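PDB 5EHK: lantibiotic dehydratase from Microbispora corallina, which probably dehydrates serine and threonine residues of the NAI-107 precursor peptide in a tRNA-dependent reaction, by glutamylating their hydroxyl groups and then eliminating glutamate. Local coordinates for residues A[819-825]-A[901-907]; A[852-856]-A[925-931]; A[912-916]-A[1072-1077]; A[919-923]-A[1052-1057]; A[936-940]-A[1038-1043]. All blocks are in the same frame, centred on the assembly; numbering follows the deposited sequence.

Contact 1. Residues A[819-825]-A[901-907]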
# COMPACT_ATOMS: atom_id res chain seq x y z
N TRP A 819 -11.82 35.90 -1.28
CA TRP A 819 -10.98 35.15 -2.19
C TRP A 819 -11.79 34.24 -3.14
O TRP A 819 -12.70 33.52 -2.72
CB TRP A 819 -10.02 34.26 -1.39
CG TRP A 819 -9.51 34.84 -0.08
CD1 TRP A 819 -10.05 34.65 1.16
CD2 TRP A 819 -8.33 35.63 0.11
NE1 TRP A 819 -9.30 35.31 2.11
CE2 TRP A 819 -8.23 35.91 1.49
CE3 TRP A 819 -7.35 36.14 -0.75
CZ2 TRP A 819 -7.19 36.67 2.03
CZ3 TRP A 819 -6.31 36.90 -0.22
CH2 TRP A 819 -6.25 37.16 1.16
N LEU A 820 -11.41 34.27 -4.42
CA LEU A 820 -11.74 33.23 -5.37
C LEU A 820 -10.53 32.29 -5.50
O LEU A 820 -9.44 32.73 -5.90
CB LEU A 820 -12.02 33.89 -6.70
CG LEU A 820 -12.74 33.14 -7.79
CD1 LEU A 820 -13.99 32.47 -7.21
CD2 LEU A 820 -13.14 34.15 -8.87
N TYR A 821 -10.68 31.01 -5.12
CA TYR A 821 -9.56 30.05 -5.18
C TYR A 821 -9.85 28.87 -6.11
O TYR A 821 -10.64 27.97 -5.78
CB TYR A 821 -9.24 29.56 -3.78
CG TYR A 821 -7.83 29.08 -3.56
CD1 TYR A 821 -6.76 29.63 -4.28
CD2 TYR A 821 -7.53 28.16 -2.54
CE1 TYR A 821 -5.43 29.23 -4.03
CE2 TYR A 821 -6.21 27.77 -2.28
CZ TYR A 821 -5.16 28.30 -3.03
OH TYR A 821 -3.84 27.91 -2.78
N LEU A 822 -9.21 28.86 -7.27
CA LEU A 822 -9.44 27.85 -8.30
C LEU A 822 -8.46 26.71 -8.24
O LEU A 822 -7.26 26.92 -8.09
CB LEU A 822 -9.30 28.49 -9.66
CG LEU A 822 -10.41 29.45 -10.04
CD1 LEU A 822 -9.89 30.35 -11.13
CD2 LEU A 822 -11.56 28.63 -10.55
N ARG A 823 -8.97 25.49 -8.41
CA ARG A 823 -8.10 24.33 -8.63
C ARG A 823 -8.17 23.84 -10.06
O ARG A 823 -9.21 23.38 -10.52
CB ARG A 823 -8.47 23.21 -7.71
CG ARG A 823 -8.44 23.61 -6.28
CD ARG A 823 -8.51 22.36 -5.45
NE ARG A 823 -8.77 22.66 -4.05
CZ ARG A 823 -9.69 22.02 -3.34
NH1 ARG A 823 -10.44 21.08 -3.94
NH2 ARG A 823 -9.87 22.35 -2.07
N LEU A 824 -7.07 23.96 -10.77
CA LEU A 824 -7.06 23.63 -12.17
C LEU A 824 -6.32 22.33 -12.39
O LEU A 824 -5.11 22.24 -12.13
CB LEU A 824 -6.47 24.78 -12.98
CG LEU A 824 -7.11 26.14 -12.67
CD1 LEU A 824 -6.40 27.27 -13.41
CD2 LEU A 824 -8.57 26.11 -13.01
N ARG A 825 -7.06 21.31 -12.81
CA ARG A 825 -6.50 19.96 -12.95
C ARG A 825 -5.72 19.86 -14.25
O ARG A 825 -6.15 19.25 -15.19
CB ARG A 825 -7.59 18.89 -12.85
CG ARG A 825 -8.40 18.95 -11.55
CD ARG A 825 -7.66 18.32 -10.39
NE ARG A 825 -8.09 18.82 -9.08
CZ ARG A 825 -7.53 18.47 -7.92
NH1 ARG A 825 -6.51 17.60 -7.93
NH2 ARG A 825 -7.98 18.97 -6.77
N GLY A 901 -10.38 19.44 -15.46
CA GLY A 901 -11.47 19.98 -14.70
C GLY A 901 -11.05 21.05 -13.72
O GLY A 901 -9.84 21.28 -13.50
N HIS A 902 -12.03 21.70 -13.11
CA HIS A 902 -11.72 22.69 -12.13
C HIS A 902 -12.68 22.61 -10.98
O HIS A 902 -13.84 22.22 -11.18
CB HIS A 902 -11.78 24.08 -12.74
CG HIS A 902 -13.12 24.47 -13.27
ND1 HIS A 902 -13.60 24.04 -14.48
CD2 HIS A 902 -14.07 25.29 -12.76
CE1 HIS A 902 -14.79 24.57 -14.70
NE2 HIS A 902 -15.10 25.33 -13.67
N GLU A 903 -12.21 22.97 -9.78
CA GLU A 903 -13.07 23.20 -8.62
C GLU A 903 -12.83 24.55 -7.97
O GLU A 903 -11.85 25.23 -8.25
CB GLU A 903 -12.88 22.11 -7.57
CG GLU A 903 -12.83 20.72 -8.10
CD GLU A 903 -11.43 20.17 -8.03
OE1 GLU A 903 -10.80 20.30 -6.95
OE2 GLU A 903 -10.96 19.63 -9.06
N LEU A 904 -13.76 24.95 -7.10
CA LEU A 904 -13.56 26.13 -6.27
C LEU A 904 -13.37 25.70 -4.83
O LEU A 904 -14.25 25.05 -4.27
CB LEU A 904 -14.76 27.04 -6.41
CG LEU A 904 -14.70 27.61 -7.83
CD1 LEU A 904 -16.04 28.12 -8.32
CD2 LEU A 904 -13.67 28.70 -7.85
N GLY A 905 -12.24 26.03 -4.22
CA GLY A 905 -11.98 25.61 -2.85
C GLY A 905 -11.75 26.77 -1.90
O GLY A 905 -11.56 27.89 -2.35
N GLN A 906 -11.71 26.49 -0.60
CA GLN A 906 -11.52 27.55 0.40
C GLN A 906 -10.08 27.97 0.50
O GLN A 906 -9.19 27.14 0.39
CB GLN A 906 -11.98 27.07 1.77
CG GLN A 906 -13.49 26.96 1.93
CD GLN A 906 -13.85 26.19 3.18
OE1 GLN A 906 -13.79 24.97 3.19
NE2 GLN A 906 -14.22 26.90 4.25
N TYR A 907 -9.83 29.26 0.68
CA TYR A 907 -8.46 29.71 0.87
C TYR A 907 -8.15 30.00 2.35
O TYR A 907 -8.71 30.92 2.93
CB TYR A 907 -8.19 30.93 -0.01
CG TYR A 907 -6.77 31.41 0.08
CD1 TYR A 907 -5.70 30.55 -0.17
CD2 TYR A 907 -6.49 32.71 0.46
CE1 TYR A 907 -4.41 30.98 -0.08
CE2 TYR A 907 -5.20 33.16 0.56
CZ TYR A 907 -4.16 32.29 0.29
OH TYR A 907 -2.87 32.76 0.41
O HOH W 1 -13.09 29.76 -3.14

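Contact 2. Residues A[852-856]-A[925-931]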
# COMPACT_ATOMS: atom_id res chain seq x y z
N ASP A 852 -7.58 42.58 -6.97
CA ASP A 852 -6.47 43.45 -6.55
C ASP A 852 -5.20 42.65 -6.32
O ASP A 852 -4.09 43.19 -6.31
CB ASP A 852 -6.85 44.28 -5.30
CG ASP A 852 -6.69 43.52 -3.98
OD1 ASP A 852 -6.33 44.15 -2.98
OD2 ASP A 852 -6.95 42.30 -3.91
N ARG A 853 -5.37 41.35 -6.13
CA ARG A 853 -4.25 40.45 -5.95
C ARG A 853 -4.55 39.13 -6.65
O ARG A 853 -5.68 38.67 -6.66
CB ARG A 853 -4.00 40.21 -4.47
CG ARG A 853 -3.38 41.38 -3.76
CD ARG A 853 -1.95 41.58 -4.24
NE ARG A 853 -1.40 42.84 -3.73
CZ ARG A 853 -0.63 43.66 -4.43
NH1 ARG A 853 -0.29 43.37 -5.68
NH2 ARG A 853 -0.18 44.78 -3.88
N TRP A 854 -3.52 38.53 -7.23
CA TRP A 854 -3.67 37.20 -7.80
C TRP A 854 -2.35 36.47 -7.61
O TRP A 854 -1.32 37.12 -7.47
CB TRP A 854 -4.03 37.26 -9.28
CG TRP A 854 -2.82 37.49 -10.13
CD1 TRP A 854 -2.28 38.69 -10.46
CD2 TRP A 854 -2.00 36.49 -10.75
NE1 TRP A 854 -1.18 38.51 -11.24
CE2 TRP A 854 -0.99 37.17 -11.44
CE3 TRP A 854 -2.03 35.09 -10.79
CZ2 TRP A 854 -0.01 36.50 -12.17
CZ3 TRP A 854 -1.07 34.43 -11.50
CH2 TRP A 854 -0.07 35.13 -12.19
N PHE A 855 -2.39 35.14 -7.55
CA PHE A 855 -1.15 34.37 -7.58
C PHE A 855 -1.42 32.92 -7.98
O PHE A 855 -2.58 32.52 -8.07
CB PHE A 855 -0.37 34.51 -6.26
CG PHE A 855 -0.97 33.77 -5.07
CD1 PHE A 855 -1.76 34.44 -4.14
CD2 PHE A 855 -0.71 32.41 -4.87
CE1 PHE A 855 -2.28 33.76 -3.02
CE2 PHE A 855 -1.24 31.73 -3.74
CZ PHE A 855 -2.03 32.41 -2.82
N PHE A 856 -0.38 32.15 -8.24
CA PHE A 856 -0.61 30.75 -8.49
C PHE A 856 0.44 29.92 -7.79
O PHE A 856 1.58 30.37 -7.63
CB PHE A 856 -0.59 30.44 -9.99
CG PHE A 856 0.79 30.16 -10.53
CD1 PHE A 856 1.35 28.89 -10.43
CD2 PHE A 856 1.52 31.17 -11.12
CE1 PHE A 856 2.61 28.65 -10.89
CE2 PHE A 856 2.78 30.92 -11.59
CZ PHE A 856 3.32 29.67 -11.48
N THR A 925 1.76 40.57 -2.03
CA THR A 925 2.43 41.23 -3.13
C THR A 925 3.60 40.43 -3.66
O THR A 925 3.73 40.22 -4.88
CB THR A 925 2.82 42.64 -2.75
OG1 THR A 925 1.63 43.43 -2.70
CG2 THR A 925 3.75 43.25 -3.79
N ALA A 926 4.43 39.93 -2.74
CA ALA A 926 5.50 39.05 -3.14
C ALA A 926 4.96 37.88 -4.00
O ALA A 926 5.45 37.63 -5.10
CB ALA A 926 6.25 38.55 -1.93
N PHE A 927 3.92 37.21 -3.50
CA PHE A 927 3.29 36.11 -4.22
C PHE A 927 2.78 36.54 -5.59
O PHE A 927 3.01 35.85 -6.57
CB PHE A 927 2.13 35.52 -3.41
CG PHE A 927 2.55 34.76 -2.20
CD1 PHE A 927 3.89 34.61 -1.87
CD2 PHE A 927 1.61 34.17 -1.39
CE1 PHE A 927 4.28 33.90 -0.75
CE2 PHE A 927 2.00 33.46 -0.27
CZ PHE A 927 3.34 33.33 0.04
N GLN A 928 2.14 37.70 -5.68
CA GLN A 928 1.66 38.15 -6.99
C GLN A 928 2.81 38.37 -7.98
O GLN A 928 2.82 37.79 -9.05
CB GLN A 928 0.83 39.43 -6.91
CG GLN A 928 0.19 39.77 -8.25
CD GLN A 928 -0.56 41.08 -8.21
OE1 GLN A 928 -1.49 41.25 -7.44
NE2 GLN A 928 -0.13 42.01 -9.05
N HIS A 929 3.81 39.15 -7.58
CA HIS A 929 4.92 39.50 -8.46
C HIS A 929 5.82 38.31 -8.77
O HIS A 929 6.35 38.22 -9.88
CB HIS A 929 5.71 40.70 -7.92
CG HIS A 929 4.94 41.98 -7.94
ND1 HIS A 929 4.80 42.75 -9.08
CD2 HIS A 929 4.21 42.60 -6.99
CE1 HIS A 929 4.06 43.80 -8.81
NE2 HIS A 929 3.69 43.74 -7.55
N ASP A 930 5.96 37.39 -7.82
CA ASP A 930 6.74 36.19 -8.11
C ASP A 930 6.02 35.29 -9.09
O ASP A 930 6.66 34.60 -9.89
CB ASP A 930 7.04 35.39 -6.86
CG ASP A 930 8.07 34.32 -7.11
OD1 ASP A 930 9.28 34.65 -7.16
OD2 ASP A 930 7.67 33.15 -7.28
N SER A 931 4.69 35.30 -9.02
CA SER A 931 3.87 34.55 -9.95
C SER A 931 4.04 35.11 -11.35
O SER A 931 4.15 34.36 -12.32
CB SER A 931 2.40 34.55 -9.54
OG SER A 931 2.16 33.58 -8.55

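Contact 3. Residues A[912-916]-A[1072-1077]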
# COMPACT_ATOMS: atom_id res chain seq x y z
N GLU A 912 1.19 33.39 9.36
CA GLU A 912 2.16 33.05 10.40
C GLU A 912 3.50 32.55 9.83
O GLU A 912 4.55 32.91 10.36
CB GLU A 912 1.56 32.09 11.45
CG GLU A 912 1.02 30.76 10.92
CD GLU A 912 -0.38 30.87 10.29
OE1 GLU A 912 -1.01 31.95 10.41
OE2 GLU A 912 -0.84 29.89 9.66
N ARG A 913 3.49 31.79 8.74
CA ARG A 913 4.74 31.44 8.07
C ARG A 913 5.45 32.69 7.54
O ARG A 913 6.67 32.69 7.32
CB ARG A 913 4.52 30.49 6.89
CG ARG A 913 3.97 29.12 7.23
CD ARG A 913 3.83 28.30 5.96
NE ARG A 913 5.13 28.04 5.34
CZ ARG A 913 5.81 26.90 5.47
NH1 ARG A 913 5.28 25.89 6.15
NH2 ARG A 913 7.00 26.75 4.88
N TYR A 914 4.69 33.76 7.30
CA TYR A 914 5.27 34.95 6.69
C TYR A 914 5.23 36.19 7.58
O TYR A 914 4.92 37.29 7.12
CB TYR A 914 4.59 35.24 5.34
CG TYR A 914 4.76 34.10 4.38
CD1 TYR A 914 5.77 34.12 3.42
CD2 TYR A 914 3.94 32.99 4.45
CE1 TYR A 914 5.92 33.05 2.55
CE2 TYR A 914 4.08 31.93 3.60
CZ TYR A 914 5.07 31.96 2.66
OH TYR A 914 5.19 30.89 1.81
N GLY A 915 5.52 36.01 8.87
CA GLY A 915 5.67 37.17 9.73
C GLY A 915 4.41 37.72 10.37
O GLY A 915 4.47 38.71 11.09
N GLY A 916 3.26 37.11 10.08
CA GLY A 916 2.03 37.52 10.74
C GLY A 916 1.16 38.50 9.99
O GLY A 916 1.55 39.03 8.96
N ARG A 1072 12.70 30.95 8.75
CA ARG A 1072 11.60 30.21 8.17
C ARG A 1072 10.89 31.04 7.09
O ARG A 1072 10.47 30.50 6.07
CB ARG A 1072 10.63 29.76 9.26
CG ARG A 1072 9.22 29.43 8.76
CD ARG A 1072 8.36 28.95 9.91
NE ARG A 1072 7.23 28.13 9.48
CZ ARG A 1072 7.32 26.84 9.16
NH1 ARG A 1072 8.49 26.21 9.19
NH2 ARG A 1072 6.23 26.18 8.79
N LEU A 1073 10.76 32.34 7.33
CA LEU A 1073 10.08 33.23 6.39
C LEU A 1073 10.76 33.22 5.03
O LEU A 1073 10.14 32.87 4.02
CB LEU A 1073 10.08 34.66 6.93
CG LEU A 1073 9.19 35.74 6.33
CD1 LEU A 1073 9.22 36.93 7.28
CD2 LEU A 1073 9.60 36.19 4.95
N VAL A 1074 12.02 33.65 5.01
CA VAL A 1074 12.75 33.77 3.76
C VAL A 1074 12.85 32.39 3.11
O VAL A 1074 12.69 32.26 1.90
CB VAL A 1074 14.13 34.44 3.95
CG1 VAL A 1074 14.84 34.62 2.62
CG2 VAL A 1074 13.98 35.79 4.61
N GLY A 1075 13.06 31.36 3.93
CA GLY A 1075 13.10 30.00 3.45
C GLY A 1075 11.79 29.63 2.76
O GLY A 1075 11.79 28.94 1.74
N SER A 1076 10.67 30.08 3.31
CA SER A 1076 9.38 29.86 2.69
C SER A 1076 9.36 30.58 1.36
O SER A 1076 8.96 30.01 0.34
CB SER A 1076 8.22 30.40 3.55
OG SER A 1076 7.87 29.52 4.60
N LEU A 1077 9.84 31.83 1.36
CA LEU A 1077 9.88 32.62 0.14
C LEU A 1077 10.77 31.96 -0.91
O LEU A 1077 10.42 31.95 -2.09
CB LEU A 1077 10.28 34.06 0.42
CG LEU A 1077 9.23 35.02 1.00
CD1 LEU A 1077 9.83 36.36 1.31
CD2 LEU A 1077 8.07 35.20 0.03

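Contact 4. Residues A[919-923]-A[1052-1057]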
# COMPACT_ATOMS: atom_id res chain seq x y z
N LEU A 919 2.08 41.85 8.23
CA LEU A 919 2.91 41.73 7.05
C LEU A 919 2.18 41.17 5.84
O LEU A 919 2.77 41.04 4.76
CB LEU A 919 4.13 40.88 7.37
CG LEU A 919 5.03 41.64 8.34
CD1 LEU A 919 6.28 40.84 8.68
CD2 LEU A 919 5.39 43.01 7.74
N ALA A 920 0.89 40.89 6.00
CA ALA A 920 0.11 40.21 4.97
C ALA A 920 0.16 40.87 3.59
O ALA A 920 0.33 40.19 2.57
CB ALA A 920 -1.34 40.03 5.42
N GLU A 921 0.04 42.19 3.54
CA GLU A 921 0.04 42.87 2.26
C GLU A 921 1.37 42.70 1.54
O GLU A 921 1.41 42.63 0.31
CB GLU A 921 -0.29 44.35 2.42
CG GLU A 921 -1.73 44.61 2.73
CD GLU A 921 -2.68 44.04 1.70
OE1 GLU A 921 -2.47 44.25 0.48
OE2 GLU A 921 -3.67 43.40 2.12
N PHE A 922 2.45 42.63 2.30
CA PHE A 922 3.76 42.41 1.68
C PHE A 922 3.88 40.98 1.15
O PHE A 922 4.48 40.74 0.11
CB PHE A 922 4.89 42.72 2.68
CG PHE A 922 4.87 44.13 3.20
CD1 PHE A 922 5.43 45.16 2.47
CD2 PHE A 922 4.28 44.42 4.43
CE1 PHE A 922 5.42 46.46 2.95
CE2 PHE A 922 4.25 45.74 4.91
CZ PHE A 922 4.83 46.75 4.18
N THR A 923 3.27 40.05 1.88
CA THR A 923 3.25 38.66 1.45
C THR A 923 2.42 38.49 0.18
O THR A 923 2.90 37.89 -0.78
CB THR A 923 2.73 37.73 2.55
OG1 THR A 923 3.53 37.89 3.73
CG2 THR A 923 2.78 36.26 2.08
N ARG A 1052 10.72 45.63 -0.17
CA ARG A 1052 9.81 46.28 0.78
C ARG A 1052 9.48 45.36 1.96
O ARG A 1052 9.56 45.79 3.11
CB ARG A 1052 8.50 46.74 0.12
CG ARG A 1052 8.59 46.98 -1.35
CD ARG A 1052 8.09 48.34 -1.74
NE ARG A 1052 6.90 48.29 -2.58
CZ ARG A 1052 6.80 48.82 -3.80
NH1 ARG A 1052 7.83 49.42 -4.38
NH2 ARG A 1052 5.65 48.73 -4.46
N PHE A 1053 9.11 44.12 1.65
CA PHE A 1053 8.75 43.10 2.63
C PHE A 1053 9.90 42.97 3.64
O PHE A 1053 9.67 43.01 4.85
CB PHE A 1053 8.44 41.78 1.91
CG PHE A 1053 7.88 40.67 2.78
CD1 PHE A 1053 7.41 39.51 2.19
CD2 PHE A 1053 7.84 40.77 4.16
CE1 PHE A 1053 6.90 38.48 2.97
CE2 PHE A 1053 7.33 39.75 4.95
CZ PHE A 1053 6.86 38.61 4.35
N GLY A 1054 11.12 42.80 3.14
CA GLY A 1054 12.28 42.66 4.01
C GLY A 1054 12.45 43.88 4.91
O GLY A 1054 12.76 43.75 6.11
N THR A 1055 12.24 45.06 4.33
CA THR A 1055 12.27 46.31 5.08
C THR A 1055 11.24 46.37 6.21
O THR A 1055 11.62 46.53 7.37
CB THR A 1055 12.14 47.54 4.18
OG1 THR A 1055 13.41 47.79 3.57
CG2 THR A 1055 11.73 48.77 4.99
N ALA A 1056 9.95 46.25 5.88
CA ALA A 1056 8.91 46.31 6.91
C ALA A 1056 9.12 45.20 7.92
O ALA A 1056 8.72 45.29 9.08
CB ALA A 1056 7.52 46.21 6.30
N TYR A 1057 9.78 44.14 7.47
CA TYR A 1057 10.06 43.04 8.36
C TYR A 1057 11.10 43.37 9.41
O TYR A 1057 10.96 43.01 10.58
CB TYR A 1057 10.49 41.81 7.60
CG TYR A 1057 10.85 40.74 8.59
CD1 TYR A 1057 9.86 40.10 9.31
CD2 TYR A 1057 12.17 40.41 8.82
CE1 TYR A 1057 10.18 39.15 10.23
CE2 TYR A 1057 12.50 39.46 9.73
CZ TYR A 1057 11.51 38.83 10.44
OH TYR A 1057 11.85 37.87 11.35

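Contact 5. Residues A[936-940]-A[1038-1043]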
# COMPACT_ATOMS: atom_id res chain seq x y z
N SER A 936 6.70 34.94 -16.85
CA SER A 936 7.64 35.63 -17.74
C SER A 936 8.82 34.74 -18.13
O SER A 936 9.16 34.63 -19.32
CB SER A 936 8.21 36.86 -17.06
OG SER A 936 7.46 38.01 -17.37
N LEU A 937 9.41 34.11 -17.11
CA LEU A 937 10.56 33.26 -17.27
C LEU A 937 10.22 32.00 -18.08
O LEU A 937 10.96 31.59 -18.99
CB LEU A 937 11.12 32.89 -15.90
CG LEU A 937 11.73 34.03 -15.09
CD1 LEU A 937 12.25 33.55 -13.75
CD2 LEU A 937 12.86 34.72 -15.86
N LEU A 938 9.08 31.39 -17.78
CA LEU A 938 8.65 30.21 -18.52
C LEU A 938 8.45 30.55 -19.99
O LEU A 938 8.74 29.73 -20.85
CB LEU A 938 7.38 29.62 -17.91
CG LEU A 938 7.59 28.89 -16.59
CD1 LEU A 938 6.25 28.66 -15.88
CD2 LEU A 938 8.33 27.58 -16.81
N ARG A 939 7.93 31.75 -20.26
CA ARG A 939 7.69 32.19 -21.62
C ARG A 939 9.00 32.43 -22.39
O ARG A 939 9.07 32.15 -23.58
CB ARG A 939 6.80 33.43 -21.66
CG ARG A 939 5.36 33.17 -21.31
CD ARG A 939 4.57 34.47 -21.19
NE ARG A 939 4.49 35.12 -22.50
CZ ARG A 939 3.49 34.93 -23.35
NH1 ARG A 939 2.47 34.15 -23.01
NH2 ARG A 939 3.51 35.54 -24.54
N LEU A 940 10.02 32.93 -21.70
CA LEU A 940 11.34 33.04 -22.34
C LEU A 940 11.82 31.64 -22.67
O LEU A 940 12.31 31.36 -23.76
CB LEU A 940 12.36 33.74 -21.44
CG LEU A 940 12.13 35.21 -21.10
CD1 LEU A 940 13.24 35.75 -20.19
CD2 LEU A 940 12.00 36.05 -22.36
N GLN A 1038 17.10 39.72 -20.13
CA GLN A 1038 15.67 39.48 -20.11
C GLN A 1038 15.27 38.69 -18.88
O GLN A 1038 14.14 38.77 -18.40
CB GLN A 1038 15.20 38.79 -21.39
CG GLN A 1038 14.99 39.71 -22.58
CD GLN A 1038 14.46 38.96 -23.80
OE1 GLN A 1038 15.01 37.94 -24.23
NE2 GLN A 1038 13.35 39.44 -24.35
N VAL A 1039 16.21 37.91 -18.37
CA VAL A 1039 15.98 37.18 -17.14
C VAL A 1039 15.87 38.16 -16.00
O VAL A 1039 14.91 38.12 -15.22
CB VAL A 1039 17.09 36.19 -16.87
CG1 VAL A 1039 16.93 35.61 -15.50
CG2 VAL A 1039 17.04 35.08 -17.90
N LEU A 1040 16.82 39.08 -15.91
CA LEU A 1040 16.82 40.03 -14.79
C LEU A 1040 15.67 41.03 -14.83
O LEU A 1040 15.15 41.41 -13.78
CB LEU A 1040 18.17 40.75 -14.67
CG LEU A 1040 19.38 39.89 -14.28
CD1 LEU A 1040 20.56 40.78 -13.94
CD2 LEU A 1040 19.07 38.97 -13.12
N ALA A 1041 15.27 41.47 -16.02
CA ALA A 1041 14.15 42.40 -16.15
C ALA A 1041 12.87 41.76 -15.60
O ALA A 1041 12.11 42.38 -14.86
CB ALA A 1041 13.94 42.81 -17.59
N ALA A 1042 12.67 40.49 -15.95
CA ALA A 1042 11.47 39.78 -15.55
C ALA A 1042 11.36 39.62 -14.03
O ALA A 1042 10.29 39.32 -13.52
CB ALA A 1042 11.40 38.42 -16.25
N LEU A 1043 12.47 39.84 -13.32
CA LEU A 1043 12.54 39.74 -11.86
C LEU A 1043 12.52 41.06 -11.10
O LEU A 1043 12.66 41.07 -9.88
CB LEU A 1043 13.81 39.01 -11.45
CG LEU A 1043 14.01 37.57 -11.88
CD1 LEU A 1043 15.41 37.18 -11.51
CD2 LEU A 1043 13.04 36.69 -11.17
O HOH W 2 7.52 39.78 -15.08

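Contact 1. Residues A[819-825]-A[901-907]
Glu903 faces two arginines of residues 819-825. A bend at chi2 (108°) turns its carboxylate back toward them. Arg825 grips it side-on, NE to OE2 at 3.0 Å and NH2 to OE1 at 3.1 Å, both on syn lone pairs. Arg823, extended from CG to NE, brings NH1 to Glu903 OE1 at 3.1 Å with the oxygen in its guanidinium plane, so OE1 has two donors; Arg825 also pairs with Asp861. At the other end, Tyr907 CG lies anti to its backbone N (chi1 -177°), which sets the ring between two others in T-shaped stacks. Tyr907 CD2 stands 3.5 Å above the centre of the Trp819 ring, and Tyr907 CD1 lies 3.5 Å above the rim of Tyr821. The backbones of Arg823 and Glu903 form an antiparallel hydrogen-bonded pair, with Arg823 N 2.9 Å from Glu903 O. Leu904 and Gly905 pair in turn with an antiparallel strand of the second subunit, the mark of a beta sheet continued across a dimer interface.

Contact 2. Residues A[852-856]-A[925-931]
Phe927 turns its ring edge onto the face of Phe855: CD2 sits over the centre of that ring, and the centroids are 5.4 Å apart in a T-shaped stack with planes at 63°. One residue earlier in the strand, Trp854 is crossed by the extended chain of Gln928, whose CG is 3.5 Å from Trp854 CD1. With chi1 at -172° and the chain extended beyond CG, the Gln928 amide reaches the strand, where OE1 accepts from Arg853 NH1 at 3.0 Å. That donor stands above the amide plane and not on a lone pair. A long, weak bond joins Trp854 N to the same OE1. Ser931 OG accepts from Phe856 N at 2.9 Å, nearly straight at 167°, and gives its own proton to Phe927 O, 3.1 Å away; Ser931 CB makes an off-centre CH-pi contact with the six-membered ring of Trp854. Strand 853-861 is outermost in its sheet within this chain, and here side chains of helix 920-942 supply acceptors for two outward backbone N-H groups, one firmly and one weakly, a role that a further strand would otherwise fill.

Contact 3. Residues A[912-916]-A[1072-1077]
Arg913 reaches Ser1076 through a chain that leaves with CG beside the backbone N (chi1 -64°) and turns at chi3 (64°), while Ser1076 holds OG anti to its carbonyl carbon (chi1 -80°), facing the arginine. Arg913 NH2 donates to Ser1076 OG at 2.9 Å, with the oxygen tilted from the guanidinium plane, and Arg913 NE adds a weak bond to the same oxygen at 3.2 Å. Ser1076 OG in turn donates to Arg1072 O at 3.1 Å; that carbonyl also takes the helical bond from Ser1076 N, the two donors coming from opposite faces of its plane. Arg1072, extended from CG to NE, sends its guanidinium over one face of the Arg913 group, its CZ 3.7 Å above that plane. Tyr914, next in the chain, packs against helix 1068-1085: its OH lies 3.5 Å from Ser1076 CB, and Leu1077 CD2 meets the ring at its edge, 3.9 Å from CE1. Leu1073 CG rests 4.0 Å from Tyr914 CA. Two like charges, Arg913 and Arg1072, lie near each other, though their exact spacing is doubtful. The chemistry is thus a relay, with one hydroxyl accepting from the Arg913 guanidinium and donating to the helix carbonyl of Arg1072.

Contact 4. Residues A[919-923]-A[1052-1057]
Phe922 and Phe1053 each present a ring face to an aliphatic carbon of the other segment. Over one face of the Phe922 ring sits Ala1056 CB, 3.8 Å from the centroid, a CH-pi contact displaced toward CZ. Over one face of the Phe1053 ring lies Phe922 CB, 4.1 Å from the centroid, with the backbone N of Thr923 also above it. The edges belong largely to Leu919: its CD1 lies in the Tyr1057 ring plane, 3.7 Å from Tyr1057 CD1, and close to the Phe1053 plane, 4.0 Å from Phe1053 CE2. Its other methyl, CD2, meets Ala1056 CB at 4.1 Å, so the leucine fork is divided between the edges of Phe1053 and Tyr1057 and the methyl of Ala1056. Phe1053 can lie beneath Phe922 CB because its CG is anti to the backbone N (chi1 -173°), which swings the ring toward Thr923, whose OG1 is 3.5 Å from Phe1053 CZ. Arg1052 crosses Phe922 at about a right angle, its CB 4.2 Å from Phe922 CD1, before its chain leads away to a salt bridge with Glu1048. The contact therefore fixes the start of helix 920-942 against helix 1044-1059, while Leu1073 of helix 1068-1085 packs on both Phe1053 and Tyr1057, and Tyr914 of the preceding loop touches Thr923.

Contact 5. Residues A[936-940]-A[1038-1043]
Ser936 and Ala1042 meet through their CB atoms at 3.6 Å, where the CA atoms of the two segments are also nearest. Beside them Leu937 spreads its two methyls over the other segment: CD2 rests 4.0 Å from Ala1042 CB and also near Val1039, while CD1 lies 4.1 Å from Leu1043 CD2. The fork is placed by CG anti to the carbonyl carbon (chi1 -67°) with CD2 directed at the opposing helix. One turn farther on, Leu940 CD1 approaches the backbone of Gln1038, 3.6 Å from its O, and Leu940 CD2 lies against the amide end of Gln1038, 4.1 Å from CD. The direct contacts are thus mainly van der Waals ones. A water adds a polar link between the segments: it lies 2.9 Å from Ser936 OG and donates to Ala1042 O at 3.2 Å. In the next shell, the helical bond from Leu940 N to Ser936 O keeps Ser936 and Leu940 one turn apart on the same side of their helix. Phe946 packs on both Leu940 and Val1039. The short helical axes run antiparallel at 159° and approach to 9.9 Å, a spacing at which small residues, Ser936 and Ala1042, meet directly and leucines fill in beside them. Farther out, helix 950-965 packs on residues 1038-1043, with Ile956 touching Val1039 and both Ser957 and Ala960 touching Leu1043. The contact thereby joins the C-terminal part of helix 920-942 to the end of helix 1034-1042.

How the contacts relate
From the N terminus, strand 819-824 opens contact 1, and strand 853-861 opens contact 2 before residues 901-907 close contact 1, so these two cross. The loop at 912-916 then opens contact 3 and the start of helix 920-942 opens contact 4; residues 925-931 next close contact 2, which therefore crosses both. Contact 5 opens at 936-940 and closes at 1038-1043, nested inside contact 4, itself nested inside contact 3, which closes last at 1072-1077. Helix 920-942 serves contacts 2, 4 and 5, tying the four-stranded sheet to the later helices. Phe855 touches Tyr907 between contacts 1 and 2, and Tyr914 joins contact 3 to contacts 2 and 4.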